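Local coordinates for protein putative dehydrogenase (Amycolatopsis orientalis, PDB 5A9T) that probably reduces cyclic imines to chiral amines with NADPH, working as an imine reductase of the HIBADH-related family, at residues P15-A23 and I121-G129; V230-N241 and F277-E287. All blocks are in the same frame, centred on the assembly; numbering follows the deposited sequence.

Interaction 1: P15-A23 and I121-G129; sequences PMGSALAAA and IMVPPAMVG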
loop_
_atom_site.group_PDB
_atom_site.type_symbol
_atom_site.label_atom_id
_atom_site.label_comp_id
_atom_site.label_asym_id
_atom_site.label_seq_id
_atom_site.Cartn_x
_atom_site.Cartn_y
_atom_site.Cartn_z
ATOM N N PRO A 15 -17.568 6.655 -22.236
ATOM C CA PRO A 15 -17.721 5.310 -21.619
ATOM C C PRO A 15 -18.273 5.378 -20.161
ATOM O O PRO A 15 -19.109 4.569 -19.796
ATOM C CB PRO A 15 -16.220 4.877 -21.572
ATOM C CG PRO A 15 -15.621 5.513 -22.752
ATOM C CD PRO A 15 -16.248 6.911 -22.841
ATOM N N MET A 16 -17.801 6.371 -19.408
ATOM C CA MET A 16 -18.290 6.555 -18.051
ATOM C C MET A 16 -19.741 6.995 -18.061
ATOM O O MET A 16 -20.598 6.425 -17.385
ATOM C CB MET A 16 -17.430 7.478 -17.225
ATOM C CG MET A 16 -17.914 7.439 -15.765
ATOM S SD MET A 16 -17.854 5.858 -14.908
ATOM C CE MET A 16 -16.182 5.804 -14.496
ATOM N N GLY A 17 -20.104 8.061 -18.801
ATOM C CA GLY A 17 -21.493 8.476 -18.836
ATOM C C GLY A 17 -22.483 7.472 -19.310
ATOM O O GLY A 17 -23.568 7.369 -18.793
ATOM N N SER A 18 -22.041 6.713 -20.312
ATOM C CA SER A 18 -22.857 5.648 -20.743
ATOM C C SER A 18 -23.113 4.584 -19.682
ATOM O O SER A 18 -24.226 4.058 -19.497
ATOM C CB SER A 18 -22.207 4.970 -21.950
ATOM O OG SER A 18 -22.145 5.857 -23.046
ATOM N N ALA A 19 -22.051 4.231 -18.887
ATOM C CA ALA A 19 -22.223 3.306 -17.771
ATOM C C ALA A 19 -23.194 3.826 -16.663
ATOM O O ALA A 19 -23.974 3.120 -16.131
ATOM C CB ALA A 19 -20.883 2.934 -17.166
ATOM N N LEU A 20 -23.110 5.130 -16.430
ATOM C CA LEU A 20 -24.038 5.744 -15.508
ATOM C C LEU A 20 -25.479 5.631 -15.987
ATOM O O LEU A 20 -26.368 5.247 -15.257
ATOM C CB LEU A 20 -23.693 7.216 -15.288
ATOM C CG LEU A 20 -22.320 7.552 -14.731
ATOM C CD1 LEU A 20 -21.867 9.024 -14.788
ATOM C CD2 LEU A 20 -22.126 7.038 -13.333
ATOM N N ALA A 21 -25.701 5.966 -17.236
ATOM C CA ALA A 21 -27.018 5.890 -17.738
ATOM C C ALA A 21 -27.580 4.457 -17.767
ATOM O O ALA A 21 -28.701 4.240 -17.364
ATOM C CB ALA A 21 -27.037 6.472 -19.139
ATOM N N ALA A 22 -26.745 3.487 -18.141
ATOM C CA ALA A 22 -27.134 2.112 -18.116
ATOM C C ALA A 22 -27.497 1.601 -16.752
ATOM O O ALA A 22 -28.511 0.952 -16.574
ATOM C CB ALA A 22 -26.079 1.236 -18.739
ATOM N N ALA A 23 -26.707 2.022 -15.722
ATOM C CA ALA A 23 -27.012 1.651 -14.379
ATOM C C ALA A 23 -28.331 2.231 -13.941
ATOM O O ALA A 23 -29.112 1.620 -13.217
ATOM C CB ALA A 23 -25.851 2.036 -13.488
ATOM N N ILE A 121 -15.805 9.259 -9.079
ATOM C CA ILE A 121 -16.111 7.847 -9.292
ATOM C C ILE A 121 -14.850 7.017 -9.068
ATOM O O ILE A 121 -13.846 7.263 -9.703
ATOM C CB ILE A 121 -16.608 7.666 -10.704
ATOM C CG1 ILE A 121 -17.859 8.543 -10.939
ATOM C CG2 ILE A 121 -16.908 6.204 -10.915
ATOM C CD1 ILE A 121 -18.276 8.613 -12.404
ATOM N N MET A 122 -14.913 6.085 -8.127
ATOM C CA MET A 122 -13.695 5.367 -7.681
ATOM C C MET A 122 -13.514 4.042 -8.319
ATOM O O MET A 122 -12.657 3.316 -7.840
ATOM C CB MET A 122 -13.695 5.294 -6.189
ATOM C CG MET A 122 -13.758 6.637 -5.495
ATOM S SD MET A 122 -12.517 7.839 -5.987
ATOM C CE MET A 122 -10.991 7.019 -5.451
ATOM N N VAL A 123 -14.208 3.751 -9.369
ATOM C CA VAL A 123 -14.143 2.441 -10.046
ATOM C C VAL A 123 -14.232 2.664 -11.510
ATOM O O VAL A 123 -14.627 3.725 -12.023
ATOM C CB VAL A 123 -15.249 1.443 -9.543
ATOM C CG1 VAL A 123 -15.052 1.200 -8.101
ATOM C CG2 VAL A 123 -16.636 2.046 -9.897
ATOM N N PRO A 124 -13.856 1.698 -12.322
ATOM C CA PRO A 124 -14.045 1.862 -13.750
ATOM C C PRO A 124 -15.497 1.719 -14.185
ATOM O O PRO A 124 -16.353 1.177 -13.432
ATOM C CB PRO A 124 -13.136 0.723 -14.401
ATOM C CG PRO A 124 -12.577 0.039 -13.203
ATOM C CD PRO A 124 -13.088 0.501 -11.927
ATOM N N PRO A 125 -15.739 2.186 -15.430
ATOM C CA PRO A 125 -17.118 2.124 -15.936
ATOM C C PRO A 125 -17.843 0.793 -15.783
ATOM O O PRO A 125 -19.005 0.759 -15.404
ATOM C CB PRO A 125 -16.981 2.576 -17.396
ATOM C CG PRO A 125 -15.769 3.409 -17.459
ATOM C CD PRO A 125 -14.860 2.875 -16.380
ATOM N N ALA A 126 -17.122 -0.337 -15.972
ATOM C CA ALA A 126 -17.782 -1.655 -15.891
ATOM C C ALA A 126 -18.209 -2.007 -14.572
ATOM O O ALA A 126 -19.038 -2.905 -14.396
ATOM C CB ALA A 126 -16.856 -2.774 -16.401
ATOM N N MET A 127 -17.677 -1.354 -13.513
ATOM C CA MET A 127 -18.067 -1.638 -12.193
ATOM C C MET A 127 -19.231 -0.745 -11.593
ATOM O O MET A 127 -19.803 -1.014 -10.543
ATOM C CB MET A 127 -16.889 -1.573 -11.252
ATOM C CG MET A 127 -15.976 -2.768 -11.485
ATOM S SD MET A 127 -14.727 -2.755 -10.219
ATOM C CE MET A 127 -15.660 -2.577 -8.694
ATOM N N VAL A 128 -19.555 0.301 -12.381
ATOM C CA VAL A 128 -20.629 1.185 -11.957
ATOM C C VAL A 128 -21.915 0.390 -11.800
ATOM O O VAL A 128 -22.237 -0.477 -12.663
ATOM C CB VAL A 128 -20.802 2.379 -12.951
ATOM C CG1 VAL A 128 -22.117 3.129 -12.599
ATOM C CG2 VAL A 128 -19.461 3.246 -12.937
ATOM N N GLY A 129 -22.625 0.562 -10.698
ATOM C CA GLY A 129 -23.857 -0.148 -10.370
ATOM C C GLY A 129 -23.710 -1.506 -9.740
ATOM O O GLY A 129 -24.732 -2.136 -9.458
#
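Met16 and Ile121 reach toward each other tip to tip where the first helix of the Rossmann-type NADP-binding domain, 15-26, packs against the loop that follows strand 115-121. The helix starts within a GxGxxG pattern that ends at Gly17, and Met16 and Gly17 both bind NADP(+) in this protein, although no cofactor occupies this chain here. With CG anti to the backbone N (chi1 -172°) and the chain then bent twice, the thioether of Met16 curls into the loop. Its CG lies 3.6 Å from Ile121 CD1, while the Met16 and Val128 side chains cross obliquely, bringing SD to 3.6 Å from Val128 CG2. The terminal CE settles between Ile121 CG2 and the pyrrolidine of Pro125, 3.7 Å from Pro125 CD. An alanine at this position is likely to leave Ile121 CD1 and Val128 CG2 without their shared partner and open a gap between helix and loop. One turn on, Ala19 points its methyl at the short 3-10 segment 125-127. Val128 turns its other branch, CG1, to the helix, where it meets Leu20 CD2 and Ala23 CB, each at 4.0 Å. Leu20 and Ile121 also share Phe135 of strand 134-139, which joins the contact to the sheet. Gly129, with positive phi, passes close to the helix at Ala23, where a side chain would be tight. The methyl of Ala19 comes still nearer to the loop backbone, its CB 3.4 Å from Pro125 O.

Interaction 2: V230-N241 and F277-E287; sequences VYPGDAGSLEMN and FGESSYYSVIE. With YLG ((1R)-1-methyl-1,2,3,4-tetrahydroisoquinoline), chain B.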
loop_
_atom_site.group_PDB
_atom_site.type_symbol
_atom_site.label_atom_id
_atom_site.label_comp_id
_atom_site.label_asym_id
_atom_site.label_seq_id
_atom_site.Cartn_x
_atom_site.Cartn_y
_atom_site.Cartn_z
ATOM N N VAL A 230 4.429 16.289 16.500
ATOM C CA VAL A 230 5.691 16.294 17.262
ATOM C C VAL A 230 6.649 15.266 16.698
ATOM O O VAL A 230 7.899 15.522 16.502
ATOM C CB VAL A 230 5.428 16.048 18.754
ATOM C CG1 VAL A 230 6.764 15.855 19.467
ATOM C CG2 VAL A 230 4.604 17.185 19.283
ATOM N N TYR A 231 6.166 14.068 16.439
ATOM C CA TYR A 231 6.905 12.956 15.805
ATOM C C TYR A 231 8.099 12.547 16.580
ATOM O O TYR A 231 9.195 12.486 16.042
ATOM C CB TYR A 231 7.332 13.326 14.399
ATOM C CG TYR A 231 6.311 13.931 13.440
ATOM C CD1 TYR A 231 5.402 13.124 12.759
ATOM C CD2 TYR A 231 6.246 15.252 13.236
ATOM C CE1 TYR A 231 4.519 13.680 11.897
ATOM C CE2 TYR A 231 5.319 15.855 12.413
ATOM C CZ TYR A 231 4.446 15.017 11.716
ATOM O OH TYR A 231 3.514 15.630 10.773
ATOM N N PRO A 232 7.949 12.285 17.869
ATOM C CA PRO A 232 9.126 11.828 18.576
ATOM C C PRO A 232 9.694 10.521 17.991
ATOM O O PRO A 232 8.994 9.570 17.587
ATOM C CB PRO A 232 8.579 11.637 20.034
ATOM C CG PRO A 232 7.147 11.208 19.817
ATOM C CD PRO A 232 6.706 12.088 18.656
ATOM N N GLY A 233 11.056 10.494 17.970
ATOM C CA GLY A 233 11.772 9.369 17.460
ATOM C C GLY A 233 12.358 8.343 18.367
ATOM O O GLY A 233 13.020 7.427 17.886
ATOM N N ASP A 234 11.874 8.341 19.620
ATOM C CA ASP A 234 12.347 7.317 20.572
ATOM C C ASP A 234 12.115 5.886 20.271
ATOM O O ASP A 234 12.951 5.037 20.671
ATOM C CB ASP A 234 11.659 7.585 21.899
ATOM C CG ASP A 234 11.899 8.977 22.370
ATOM O OD1 ASP A 234 12.924 9.223 23.029
ATOM O OD2 ASP A 234 11.074 9.852 22.023
ATOM N N ALA A 235 11.008 5.504 19.664
ATOM C CA ALA A 235 10.769 4.122 19.335
ATOM C C ALA A 235 11.419 3.731 18.048
ATOM O O ALA A 235 11.239 2.613 17.594
ATOM C CB ALA A 235 9.266 3.825 19.271
ATOM N N GLY A 236 12.091 4.669 17.396
ATOM C CA GLY A 236 12.694 4.423 16.068
ATOM C C GLY A 236 12.730 5.664 15.238
ATOM O O GLY A 236 11.706 6.320 15.076
ATOM N N SER A 237 13.896 6.089 14.729
ATOM C CA SER A 237 14.021 7.335 14.135
ATOM C C SER A 237 14.065 7.243 12.598
ATOM O O SER A 237 14.320 6.203 12.018
ATOM C CB SER A 237 15.338 8.029 14.530
ATOM O OG SER A 237 16.472 7.339 13.988
ATOM N N LEU A 238 13.831 8.384 11.975
ATOM C CA LEU A 238 13.900 8.526 10.569
ATOM C C LEU A 238 15.269 8.126 10.075
ATOM O O LEU A 238 15.396 7.385 9.095
ATOM C CB LEU A 238 13.499 9.922 10.172
ATOM C CG LEU A 238 13.407 10.234 8.674
ATOM C CD1 LEU A 238 12.345 11.275 8.408
ATOM C CD2 LEU A 238 14.742 10.654 8.087
ATOM N N GLU A 239 16.323 8.671 10.706
ATOM C CA GLU A 239 17.629 8.261 10.212
ATOM C C GLU A 239 17.906 6.772 10.333
ATOM O O GLU A 239 18.671 6.174 9.496
ATOM C CB GLU A 239 18.682 9.180 10.880
ATOM C CG GLU A 239 18.922 8.872 12.345
ATOM C CD GLU A 239 19.648 10.006 13.138
ATOM O OE1 GLU A 239 20.102 11.002 12.533
ATOM O OE2 GLU A 239 19.687 9.901 14.387
ATOM N N MET A 240 17.383 5.977 11.271
ATOM C CA MET A 240 17.536 4.555 11.338
ATOM C C MET A 240 17.006 3.847 10.085
ATOM O O MET A 240 17.498 2.862 9.646
ATOM C CB MET A 240 16.954 3.943 12.583
ATOM C CG MET A 240 17.746 4.340 13.835
ATOM S SD MET A 240 16.789 4.046 15.339
ATOM C CE MET A 240 16.481 2.315 15.190
ATOM N N ASN A 241 15.975 4.402 9.529
ATOM C CA ASN A 241 15.369 3.931 8.272
ATOM C C ASN A 241 16.210 4.175 7.069
ATOM O O ASN A 241 16.072 3.389 6.096
ATOM C CB ASN A 241 13.944 4.515 8.135
ATOM C CG ASN A 241 12.982 3.934 9.114
ATOM O OD1 ASN A 241 12.766 4.551 10.217
ATOM N ND2 ASN A 241 12.493 2.823 8.868
ATOM N N PHE A 277 15.137 16.512 10.575
ATOM C CA PHE A 277 14.201 15.532 11.056
ATOM C C PHE A 277 14.768 14.189 11.325
ATOM O O PHE A 277 14.083 13.245 11.676
ATOM C CB PHE A 277 13.065 15.388 9.975
ATOM C CG PHE A 277 12.214 16.586 9.834
ATOM C CD1 PHE A 277 11.164 16.860 10.783
ATOM C CD2 PHE A 277 12.398 17.468 8.781
ATOM C CE1 PHE A 277 10.374 18.015 10.661
ATOM C CE2 PHE A 277 11.598 18.583 8.656
ATOM C CZ PHE A 277 10.565 18.828 9.573
ATOM N N GLY A 278 16.108 14.029 11.258
ATOM C CA GLY A 278 16.653 12.721 11.462
ATOM C C GLY A 278 16.342 11.980 12.745
ATOM O O GLY A 278 16.288 10.760 12.748
ATOM N N GLU A 279 16.237 12.715 13.869
ATOM C CA GLU A 279 15.944 12.036 15.140
ATOM C C GLU A 279 14.468 11.982 15.493
ATOM O O GLU A 279 14.108 11.418 16.563
ATOM C CB GLU A 279 16.654 12.840 16.294
ATOM C CG GLU A 279 18.152 12.969 15.994
ATOM C CD GLU A 279 18.927 13.686 17.109
ATOM O OE1 GLU A 279 18.542 13.549 18.268
ATOM O OE2 GLU A 279 19.932 14.381 16.813
ATOM N N SER A 280 13.644 12.541 14.597
ATOM C CA SER A 280 12.192 12.378 14.691
ATOM C C SER A 280 11.779 11.032 14.143
ATOM O O SER A 280 12.590 10.292 13.606
ATOM C CB SER A 280 11.512 13.483 13.930
ATOM O OG SER A 280 11.830 14.734 14.484
ATOM N N SER A 281 10.459 10.700 14.198
ATOM C CA SER A 281 10.063 9.404 13.640
ATOM C C SER A 281 10.009 9.514 12.096
ATOM O O SER A 281 10.074 10.599 11.538
ATOM C CB SER A 281 8.643 9.090 14.148
ATOM O OG SER A 281 7.708 9.982 13.483
ATOM N N TYR A 282 9.853 8.361 11.479
ATOM C CA TYR A 282 9.800 8.253 10.021
ATOM C C TYR A 282 8.780 9.206 9.462
ATOM O O TYR A 282 8.941 9.853 8.457
ATOM C CB TYR A 282 9.433 6.810 9.661
ATOM C CG TYR A 282 9.409 6.641 8.154
ATOM C CD1 TYR A 282 8.292 6.926 7.383
ATOM C CD2 TYR A 282 10.530 6.147 7.493
ATOM C CE1 TYR A 282 8.305 6.847 6.018
ATOM C CE2 TYR A 282 10.541 6.026 6.145
ATOM C CZ TYR A 282 9.458 6.436 5.367
ATOM O OH TYR A 282 9.526 6.290 4.001
ATOM N N TYR A 283 7.618 9.262 10.136
ATOM C CA TYR A 283 6.407 9.949 9.642
ATOM C C TYR A 283 6.564 11.440 9.550
ATOM O O TYR A 283 5.846 12.088 8.827
ATOM C CB TYR A 283 5.201 9.536 10.520
ATOM C CG TYR A 283 5.123 8.069 10.657
ATOM C CD1 TYR A 283 4.709 7.251 9.587
ATOM C CD2 TYR A 283 5.606 7.406 11.790
ATOM C CE1 TYR A 283 4.774 5.876 9.680
ATOM C CE2 TYR A 283 5.653 6.005 11.853
ATOM C CZ TYR A 283 5.252 5.270 10.808
ATOM O OH TYR A 283 5.266 3.915 10.867
ATOM N N SER A 284 7.613 12.007 10.232
ATOM C CA SER A 284 7.937 13.391 10.105
ATOM C C SER A 284 8.306 13.860 8.679
ATOM O O SER A 284 8.188 15.044 8.392
ATOM C CB SER A 284 9.058 13.781 11.043
ATOM O OG SER A 284 10.290 13.227 10.624
ATOM N N VAL A 285 8.615 12.882 7.832
ATOM C CA VAL A 285 8.896 13.184 6.385
ATOM C C VAL A 285 7.755 13.908 5.747
ATOM O O VAL A 285 7.941 14.737 4.875
ATOM C CB VAL A 285 9.313 11.908 5.672
ATOM C CG1 VAL A 285 8.129 11.001 5.418
ATOM C CG2 VAL A 285 9.989 12.241 4.370
ATOM N N ILE A 286 6.502 13.708 6.264
ATOM C CA ILE A 286 5.396 14.408 5.736
ATOM C C ILE A 286 5.515 15.947 5.830
ATOM O O ILE A 286 4.938 16.717 5.022
ATOM C CB ILE A 286 4.041 13.956 6.345
ATOM C CG1 ILE A 286 2.796 14.413 5.487
ATOM C CG2 ILE A 286 3.905 14.452 7.799
ATOM C CD1 ILE A 286 1.500 13.858 6.084
ATOM N N GLU A 287 6.268 16.446 6.830
ATOM C CA GLU A 287 6.364 17.922 6.963
ATOM C C GLU A 287 7.069 18.659 5.881
ATOM O O GLU A 287 6.668 19.807 5.624
ATOM C CB GLU A 287 7.084 18.195 8.274
ATOM C CG GLU A 287 6.276 17.849 9.461
ATOM C CD GLU A 287 5.018 18.686 9.604
ATOM O OE1 GLU A 287 5.107 19.952 9.427
ATOM O OE2 GLU A 287 3.974 18.089 9.887
HETATM C C4 YLG B . 9.875 -0.288 7.708
HETATM C C14 YLG B . 9.216 0.939 7.723
HETATM C C5 YLG B . 8.968 1.726 8.886
HETATM C C6 YLG B . 8.297 2.919 8.913
HETATM C C11 YLG B . 7.881 3.327 7.671
HETATM C C8 YLG B . 8.185 0.925 11.132
HETATM C C10 YLG B . 9.396 1.290 10.222
HETATM C C12 YLG B . 8.102 2.576 6.489
HETATM C C13 YLG B . 8.797 1.374 6.465
HETATM N N2 YLG B . 10.319 0.159 10.083
HETATM C C3 YLG B . 10.087 -0.912 9.145
HETATM O O HOH W 1 12.427 12.818 18.876
HETATM O O HOH W 2 9.898 5.848 12.985
#
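Tyr231 sets CG anti to its own carbonyl carbon (chi1 -49°), which lays the ring over the backbone of Ser284, and Leu238, with CG anti to the backbone N (chi1 -175°), sends CD1 in beside Ser284 OG and Val285 CB. Ser284 CA sits over the centre of the Tyr231 ring, 3.7 Å from the centroid, a CH-pi contact. At the far end of the ring, Tyr231 OH donates to the anti lone pair of Glu287 OE2 at 2.7 Å. Arg290 makes a salt bridge to that same carboxylate oxygen and a hydrogen bond to the phenol oxygen, so two partners hold the hydroxyl of the buried Tyr231.

Backbone bonds tie the loops together. Ser281 N bonds to Tyr231 O, and Leu238 N to Ser280 O at 2.8 Å. Glu239 N follows onto Gly278 O, 2.9 Å away with an N-H...O angle of 169°. The start of helix 238-255 is thus held by carbonyls of the other segment, while Met240 N donates to the N-cap Ser237 OG and Ser237 N returns a weak bond to Met240 SD, a capping box. A water bridges Gly236 O and Tyr282 N.

Beyond lies the amine pocket: C11 of the bound methyltetrahydroisoquinoline rests over the Tyr282 ring, 3.6 Å from CD1, and Asn241 stands at the edge of that ring. Tyr282 OH bonds to Asn183 of the second subunit. Helix 260-274 packs on Leu238 and Tyr282, helix 199-228 on Tyr231 and Tyr283, and the second subunit covers Val285 and Ile286.

Interaction 1 closes before interaction 2 opens along the chain, and the two lie on opposite sides of its centre, about 43 Å apart between centres and about 18 Å at their nearest atoms. They share no sheet or helix: residues 15-23 and 121-129 belong to the NADP-binding Rossmann-type domain, residues 230-241 and 277-287 to the all-helical C-terminal region. The long helix 166-193 comes between them in sequence. In its second-subunit copy it supplies Asn183 to interaction 2, while within the chain it touches Met122 of the 121-129 loop. Interaction 1 includes residues of the cofactor site and interaction 2 residues of an amine-binding pocket, consistent with a dimer whose active sites draw on both subunits.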